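Local coordinates for protein endosialidase (Enterobacteria phage phi92, PDB 4HIZ) that cleaves polysialic acid as a phage endosialidase, probably hydrolysing alpha-2,8 and alpha-2,9 linkages within the polymer during attack on encapsulated bacteria, at residues Y281-F295 and A306-R318. Numbering follows the deposited sequence.
Sequences YSTNADLCVTETHSF and AVGYHNGDISPRR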
loop_
_atom_site.group_PDB
_atom_site.type_symbol
_atom_site.label_atom_id
_atom_site.label_comp_id
_atom_site.label_asym_id
_atom_site.label_seq_id
_atom_site.Cartn_x
_atom_site.Cartn_y
_atom_site.Cartn_z
ATOM N N TYR A 281 36.722 8.829 16.807
ATOM C CA TYR A 281 37.833 7.885 16.716
ATOM C C TYR A 281 39.133 8.586 17.118
ATOM O O TYR A 281 39.341 9.751 16.781
ATOM C CB TYR A 281 37.971 7.407 15.286
ATOM C CG TYR A 281 39.071 6.386 15.134
ATOM C CD1 TYR A 281 38.822 5.054 15.417
ATOM C CD2 TYR A 281 40.356 6.760 14.733
ATOM C CE1 TYR A 281 39.819 4.085 15.274
ATOM C CE2 TYR A 281 41.356 5.808 14.597
ATOM C CZ TYR A 281 41.074 4.478 14.870
ATOM O OH TYR A 281 42.053 3.519 14.731
ATOM N N SER A 282 39.991 7.842 17.816
ATOM C CA SER A 282 41.331 8.334 18.169
ATOM C C SER A 282 42.213 7.109 18.397
ATOM O O SER A 282 41.731 6.052 18.814
ATOM C CB SER A 282 41.247 9.179 19.436
ATOM O OG SER A 282 42.585 9.558 19.818
ATOM N N THR A 283 43.514 7.220 18.121
ATOM C CA THR A 283 44.412 6.144 18.507
ATOM C C THR A 283 44.797 6.217 19.990
ATOM O O THR A 283 45.446 5.310 20.511
ATOM C CB THR A 283 45.666 6.101 17.621
ATOM O OG1 THR A 283 46.268 7.393 17.617
ATOM C CG2 THR A 283 45.264 5.722 16.186
ATOM N N ASN A 284 44.364 7.288 20.663
ATOM C CA ASN A 284 44.477 7.413 22.117
ATOM C C ASN A 284 43.336 6.665 22.773
ATOM O O ASN A 284 42.191 7.117 22.666
ATOM C CB ASN A 284 44.374 8.883 22.485
ATOM C CG ASN A 284 44.603 9.147 23.972
ATOM O OD1 ASN A 284 44.422 8.270 24.807
ATOM N ND2 ASN A 284 44.986 10.384 24.308
ATOM N N ALA A 285 43.631 5.556 23.457
ATOM C CA ALA A 285 42.593 4.714 24.062
ATOM C C ALA A 285 41.700 5.477 25.057
ATOM O O ALA A 285 40.562 5.078 25.321
ATOM C CB ALA A 285 43.219 3.491 24.747
ATOM N N ASP A 286 42.223 6.553 25.632
ATOM C CA ASP A 286 41.464 7.306 26.605
ATOM C C ASP A 286 40.551 8.354 25.984
ATOM O O ASP A 286 39.722 8.955 26.693
ATOM C CB ASP A 286 42.418 7.991 27.603
ATOM C CG ASP A 286 43.063 7.017 28.564
ATOM O OD1 ASP A 286 42.418 6.050 28.990
ATOM O OD2 ASP A 286 44.223 7.262 28.959
ATOM N N LEU A 287 40.706 8.609 24.688
ATOM C CA LEU A 287 39.794 9.525 24.006
ATOM C C LEU A 287 38.892 8.785 23.046
ATOM O O LEU A 287 37.761 9.240 22.799
ATOM C CB LEU A 287 40.577 10.553 23.200
ATOM C CG LEU A 287 41.415 11.482 24.059
ATOM C CD1 LEU A 287 42.200 12.445 23.162
ATOM C CD2 LEU A 287 40.486 12.219 24.992
ATOM N N CYS A 288 39.389 7.699 22.461
ATOM C CA CYS A 288 38.653 7.006 21.371
ATOM C C CYS A 288 37.203 6.673 21.764
ATOM O O CYS A 288 36.939 6.132 22.845
ATOM C CB CYS A 288 39.391 5.698 20.941
ATOM S SG CYS A 288 38.687 4.929 19.448
ATOM N N VAL A 289 36.264 7.009 20.881
ATOM C CA VAL A 289 34.889 6.496 21.029
ATOM C C VAL A 289 34.540 5.707 19.784
ATOM O O VAL A 289 34.660 6.192 18.656
ATOM C CB VAL A 289 33.874 7.640 21.251
ATOM C CG1 VAL A 289 32.380 7.098 21.304
ATOM C CG2 VAL A 289 34.192 8.380 22.558
ATOM N N THR A 290 34.134 4.470 19.997
ATOM C CA THR A 290 33.725 3.619 18.875
ATOM C C THR A 290 32.259 3.909 18.578
ATOM O O THR A 290 31.883 4.144 17.426
ATOM C CB THR A 290 33.916 2.151 19.232
ATOM O OG1 THR A 290 35.311 1.910 19.442
ATOM C CG2 THR A 290 33.476 1.233 18.089
ATOM N N GLU A 291 31.444 3.884 19.623
ATOM C CA GLU A 291 30.003 4.148 19.487
ATOM C C GLU A 291 29.479 4.804 20.724
ATOM O O GLU A 291 29.896 4.454 21.829
ATOM C CB GLU A 291 29.164 2.849 19.285
ATOM C CG GLU A 291 29.344 2.186 17.931
ATOM C CD GLU A 291 28.699 0.806 17.842
ATOM O OE1 GLU A 291 28.478 0.182 18.890
ATOM O OE2 GLU A 291 28.387 0.336 16.732
ATOM N N THR A 292 28.564 5.759 20.538
ATOM C CA THR A 292 27.648 6.187 21.600
ATOM C C THR A 292 26.349 5.382 21.445
ATOM O O THR A 292 25.906 5.093 20.308
ATOM C CB THR A 292 27.352 7.700 21.555
ATOM O OG1 THR A 292 26.821 8.095 20.287
ATOM C CG2 THR A 292 28.663 8.536 21.798
ATOM N N HIS A 293 25.751 5.031 22.577
ATOM C CA HIS A 293 24.738 3.965 22.569
ATOM C C HIS A 293 23.952 4.005 23.855
ATOM O O HIS A 293 24.553 3.997 24.947
ATOM C CB HIS A 293 25.461 2.604 22.406
ATOM C CG HIS A 293 24.556 1.400 22.446
ATOM N ND1 HIS A 293 24.210 0.773 23.626
ATOM C CD2 HIS A 293 23.978 0.673 21.452
ATOM C CE1 HIS A 293 23.463 -0.293 23.357
ATOM N NE2 HIS A 293 23.320 -0.378 22.046
ATOM N N SER A 294 22.616 4.105 23.748
ATOM C CA SER A 294 21.715 4.119 24.911
ATOM C C SER A 294 21.661 5.513 25.560
ATOM O O SER A 294 22.583 6.344 25.412
ATOM C CB SER A 294 22.088 3.025 25.948
ATOM O OG SER A 294 20.978 2.693 26.772
ATOM N N PHE A 295 20.579 5.745 26.277
ATOM C CA PHE A 295 20.279 7.072 26.813
ATOM C C PHE A 295 19.419 6.860 28.037
ATOM O O PHE A 295 18.460 6.073 28.008
ATOM C CB PHE A 295 19.492 7.884 25.758
ATOM C CG PHE A 295 19.080 9.246 26.215
ATOM C CD1 PHE A 295 17.850 9.431 26.832
ATOM C CD2 PHE A 295 19.915 10.341 26.007
ATOM C CE1 PHE A 295 17.423 10.725 27.237
ATOM C CE2 PHE A 295 19.526 11.630 26.411
ATOM C CZ PHE A 295 18.277 11.819 27.025
ATOM N N ALA A 306 22.514 10.558 30.919
ATOM C CA ALA A 306 23.731 9.839 30.608
ATOM C C ALA A 306 23.563 9.162 29.238
ATOM O O ALA A 306 22.457 8.740 28.873
ATOM C CB ALA A 306 24.035 8.794 31.671
ATOM N N VAL A 307 24.669 9.051 28.505
ATOM C CA VAL A 307 24.694 8.365 27.201
ATOM C C VAL A 307 25.742 7.261 27.326
ATOM O O VAL A 307 26.805 7.495 27.893
ATOM C CB VAL A 307 25.140 9.368 26.123
ATOM C CG1 VAL A 307 25.625 8.681 24.835
ATOM C CG2 VAL A 307 24.034 10.417 25.864
ATOM N N GLY A 308 25.447 6.048 26.849
ATOM C CA GLY A 308 26.454 4.999 26.949
ATOM C C GLY A 308 27.521 5.166 25.875
ATOM O O GLY A 308 27.288 5.766 24.811
ATOM N N TYR A 309 28.705 4.624 26.129
ATOM C CA TYR A 309 29.720 4.617 25.058
ATOM C C TYR A 309 30.756 3.536 25.311
ATOM O O TYR A 309 30.877 3.000 26.436
ATOM C CB TYR A 309 30.459 5.985 24.965
ATOM C CG TYR A 309 31.617 6.123 25.968
ATOM C CD1 TYR A 309 31.364 6.467 27.302
ATOM C CD2 TYR A 309 32.927 5.897 25.571
ATOM C CE1 TYR A 309 32.394 6.617 28.222
ATOM C CE2 TYR A 309 33.974 6.016 26.498
ATOM C CZ TYR A 309 33.690 6.372 27.811
ATOM O OH TYR A 309 34.723 6.488 28.742
ATOM N N HIS A 310 31.478 3.192 24.261
ATOM C CA HIS A 310 32.670 2.366 24.470
ATOM C C HIS A 310 33.717 2.673 23.416
ATOM O O HIS A 310 33.430 3.245 22.335
ATOM C CB HIS A 310 32.287 0.859 24.441
ATOM C CG HIS A 310 32.129 0.285 23.063
ATOM N ND1 HIS A 310 31.000 0.470 22.297
ATOM C CD2 HIS A 310 32.965 -0.488 22.322
ATOM C CE1 HIS A 310 31.137 -0.171 21.142
ATOM N NE2 HIS A 310 32.331 -0.748 21.124
ATOM N N ASN A 311 34.948 2.297 23.762
ATOM C CA ASN A 311 36.042 2.229 22.822
ATOM C C ASN A 311 36.329 0.747 22.650
ATOM O O ASN A 311 36.744 0.080 23.619
ATOM C CB ASN A 311 37.276 2.950 23.404
ATOM C CG ASN A 311 38.585 2.375 22.859
ATOM O OD1 ASN A 311 38.656 1.982 21.687
ATOM N ND2 ASN A 311 39.631 2.318 23.715
ATOM N N GLY A 312 36.093 0.219 21.439
ATOM C CA GLY A 312 36.447 -1.160 21.126
ATOM C C GLY A 312 37.497 -1.260 20.031
ATOM O O GLY A 312 37.708 -2.342 19.468
ATOM N N ASP A 313 38.163 -0.135 19.740
ATOM C CA ASP A 313 39.103 -0.027 18.619
ATOM C C ASP A 313 40.552 -0.092 19.082
ATOM O O ASP A 313 41.412 -0.659 18.392
ATOM C CB ASP A 313 38.903 1.290 17.850
ATOM C CG ASP A 313 37.706 1.244 16.893
ATOM O OD1 ASP A 313 37.822 0.586 15.835
ATOM O OD2 ASP A 313 36.648 1.871 17.174
ATOM N N ILE A 314 40.818 0.498 20.244
ATOM C CA ILE A 314 42.200 0.593 20.752
ATOM C C ILE A 314 42.298 -0.109 22.107
ATOM O O ILE A 314 41.536 0.194 23.010
ATOM C CB ILE A 314 42.596 2.070 20.989
ATOM C CG1 ILE A 314 42.202 2.972 19.806
ATOM C CG2 ILE A 314 44.093 2.184 21.333
ATOM C CD1 ILE A 314 42.867 2.624 18.471
ATOM N N SER A 315 43.207 -1.064 22.269
ATOM C CA SER A 315 43.421 -1.616 23.600
ATOM C C SER A 315 44.235 -0.590 24.380
ATOM O O SER A 315 45.153 -0.014 23.834
ATOM C CB SER A 315 44.207 -2.926 23.565
ATOM O OG SER A 315 43.402 -3.954 23.049
ATOM N N PRO A 316 43.915 -0.380 25.657
ATOM C CA PRO A 316 42.875 -1.032 26.466
ATOM C C PRO A 316 41.494 -0.453 26.164
ATOM O O PRO A 316 41.362 0.751 25.970
ATOM C CB PRO A 316 43.306 -0.708 27.904
ATOM C CG PRO A 316 44.008 0.623 27.771
ATOM C CD PRO A 316 44.735 0.559 26.445
ATOM N N ARG A 317 40.483 -1.317 26.108
ATOM C CA ARG A 317 39.110 -0.832 25.905
ATOM C C ARG A 317 38.659 0.045 27.068
ATOM O O ARG A 317 39.147 -0.100 28.203
ATOM C CB ARG A 317 38.136 -2.005 25.795
ATOM C CG ARG A 317 38.320 -2.823 24.534
ATOM C CD ARG A 317 37.088 -3.637 24.211
ATOM N NE ARG A 317 37.390 -4.420 23.032
ATOM C CZ ARG A 317 36.489 -4.945 22.247
ATOM N NH1 ARG A 317 35.203 -4.762 22.529
ATOM N NH2 ARG A 317 36.879 -5.642 21.186
ATOM N N ARG A 318 37.715 0.948 26.794
ATOM C CA ARG A 318 37.005 1.668 27.854
ATOM C C ARG A 318 35.516 1.522 27.578
ATOM O O ARG A 318 35.117 1.481 26.416
ATOM C CB ARG A 318 37.342 3.161 27.868
ATOM C CG ARG A 318 38.628 3.537 28.653
ATOM C CD ARG A 318 39.837 3.215 27.837
ATOM N NE ARG A 318 41.070 3.649 28.533
ATOM C CZ ARG A 318 41.718 2.901 29.415
ATOM N NH1 ARG A 318 41.250 1.686 29.699
ATOM N NH2 ARG A 318 42.840 3.358 30.001
HETATM O O HOH W 1 28.650 1.965 22.921
#
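Thr-290 and Glu-291 share a single partner, His-310, across this antiparallel hairpin, which makes a classic beta bulge. His-310 O takes a 2.7 Å bond from Thr-290 N, in the carbonyl plane, but only a weak one from Glu-291 N. The imidazole turns back over the bulge: Thr-290 CB lies over one face, 4.1 Å from the centroid (CH-pi), while Glu-291 OE1 meets the edge with its carboxylate nearly perpendicular (88°). Packing is tight along the buried strands beyond, where Val-307 CG1 lies 3.8 Å from Thr-292 CB. The turn end is more open to solvent. There Thr-290 OG1 sits beside its own backbone N (chi1 -64°), accepts from Gly-312 N at 2.7 Å and donates to exposed Asp-313 OD2 at 2.6 Å. Asn-311 OD1 accepts from Asp-313 N (an Asx turn) and from Ile-314 N, completing an Asx motif, and Ile-314 CG2 lies 3.8 Å from Ala-285 CB. Exposed Asp-286 forms a salt bridge: its OD1 receives both Arg-318 NE (2.8 Å) and NH2 (2.9 Å) side-on, carboxylate and guanidinium nearly coplanar (14°). Toward Phe-295 the strands pair as the first two of a four-stranded propeller-domain sheet, Thr-292 and Val-307 packing on strand 157-166 and His-293 and His-310 on strand 347-355.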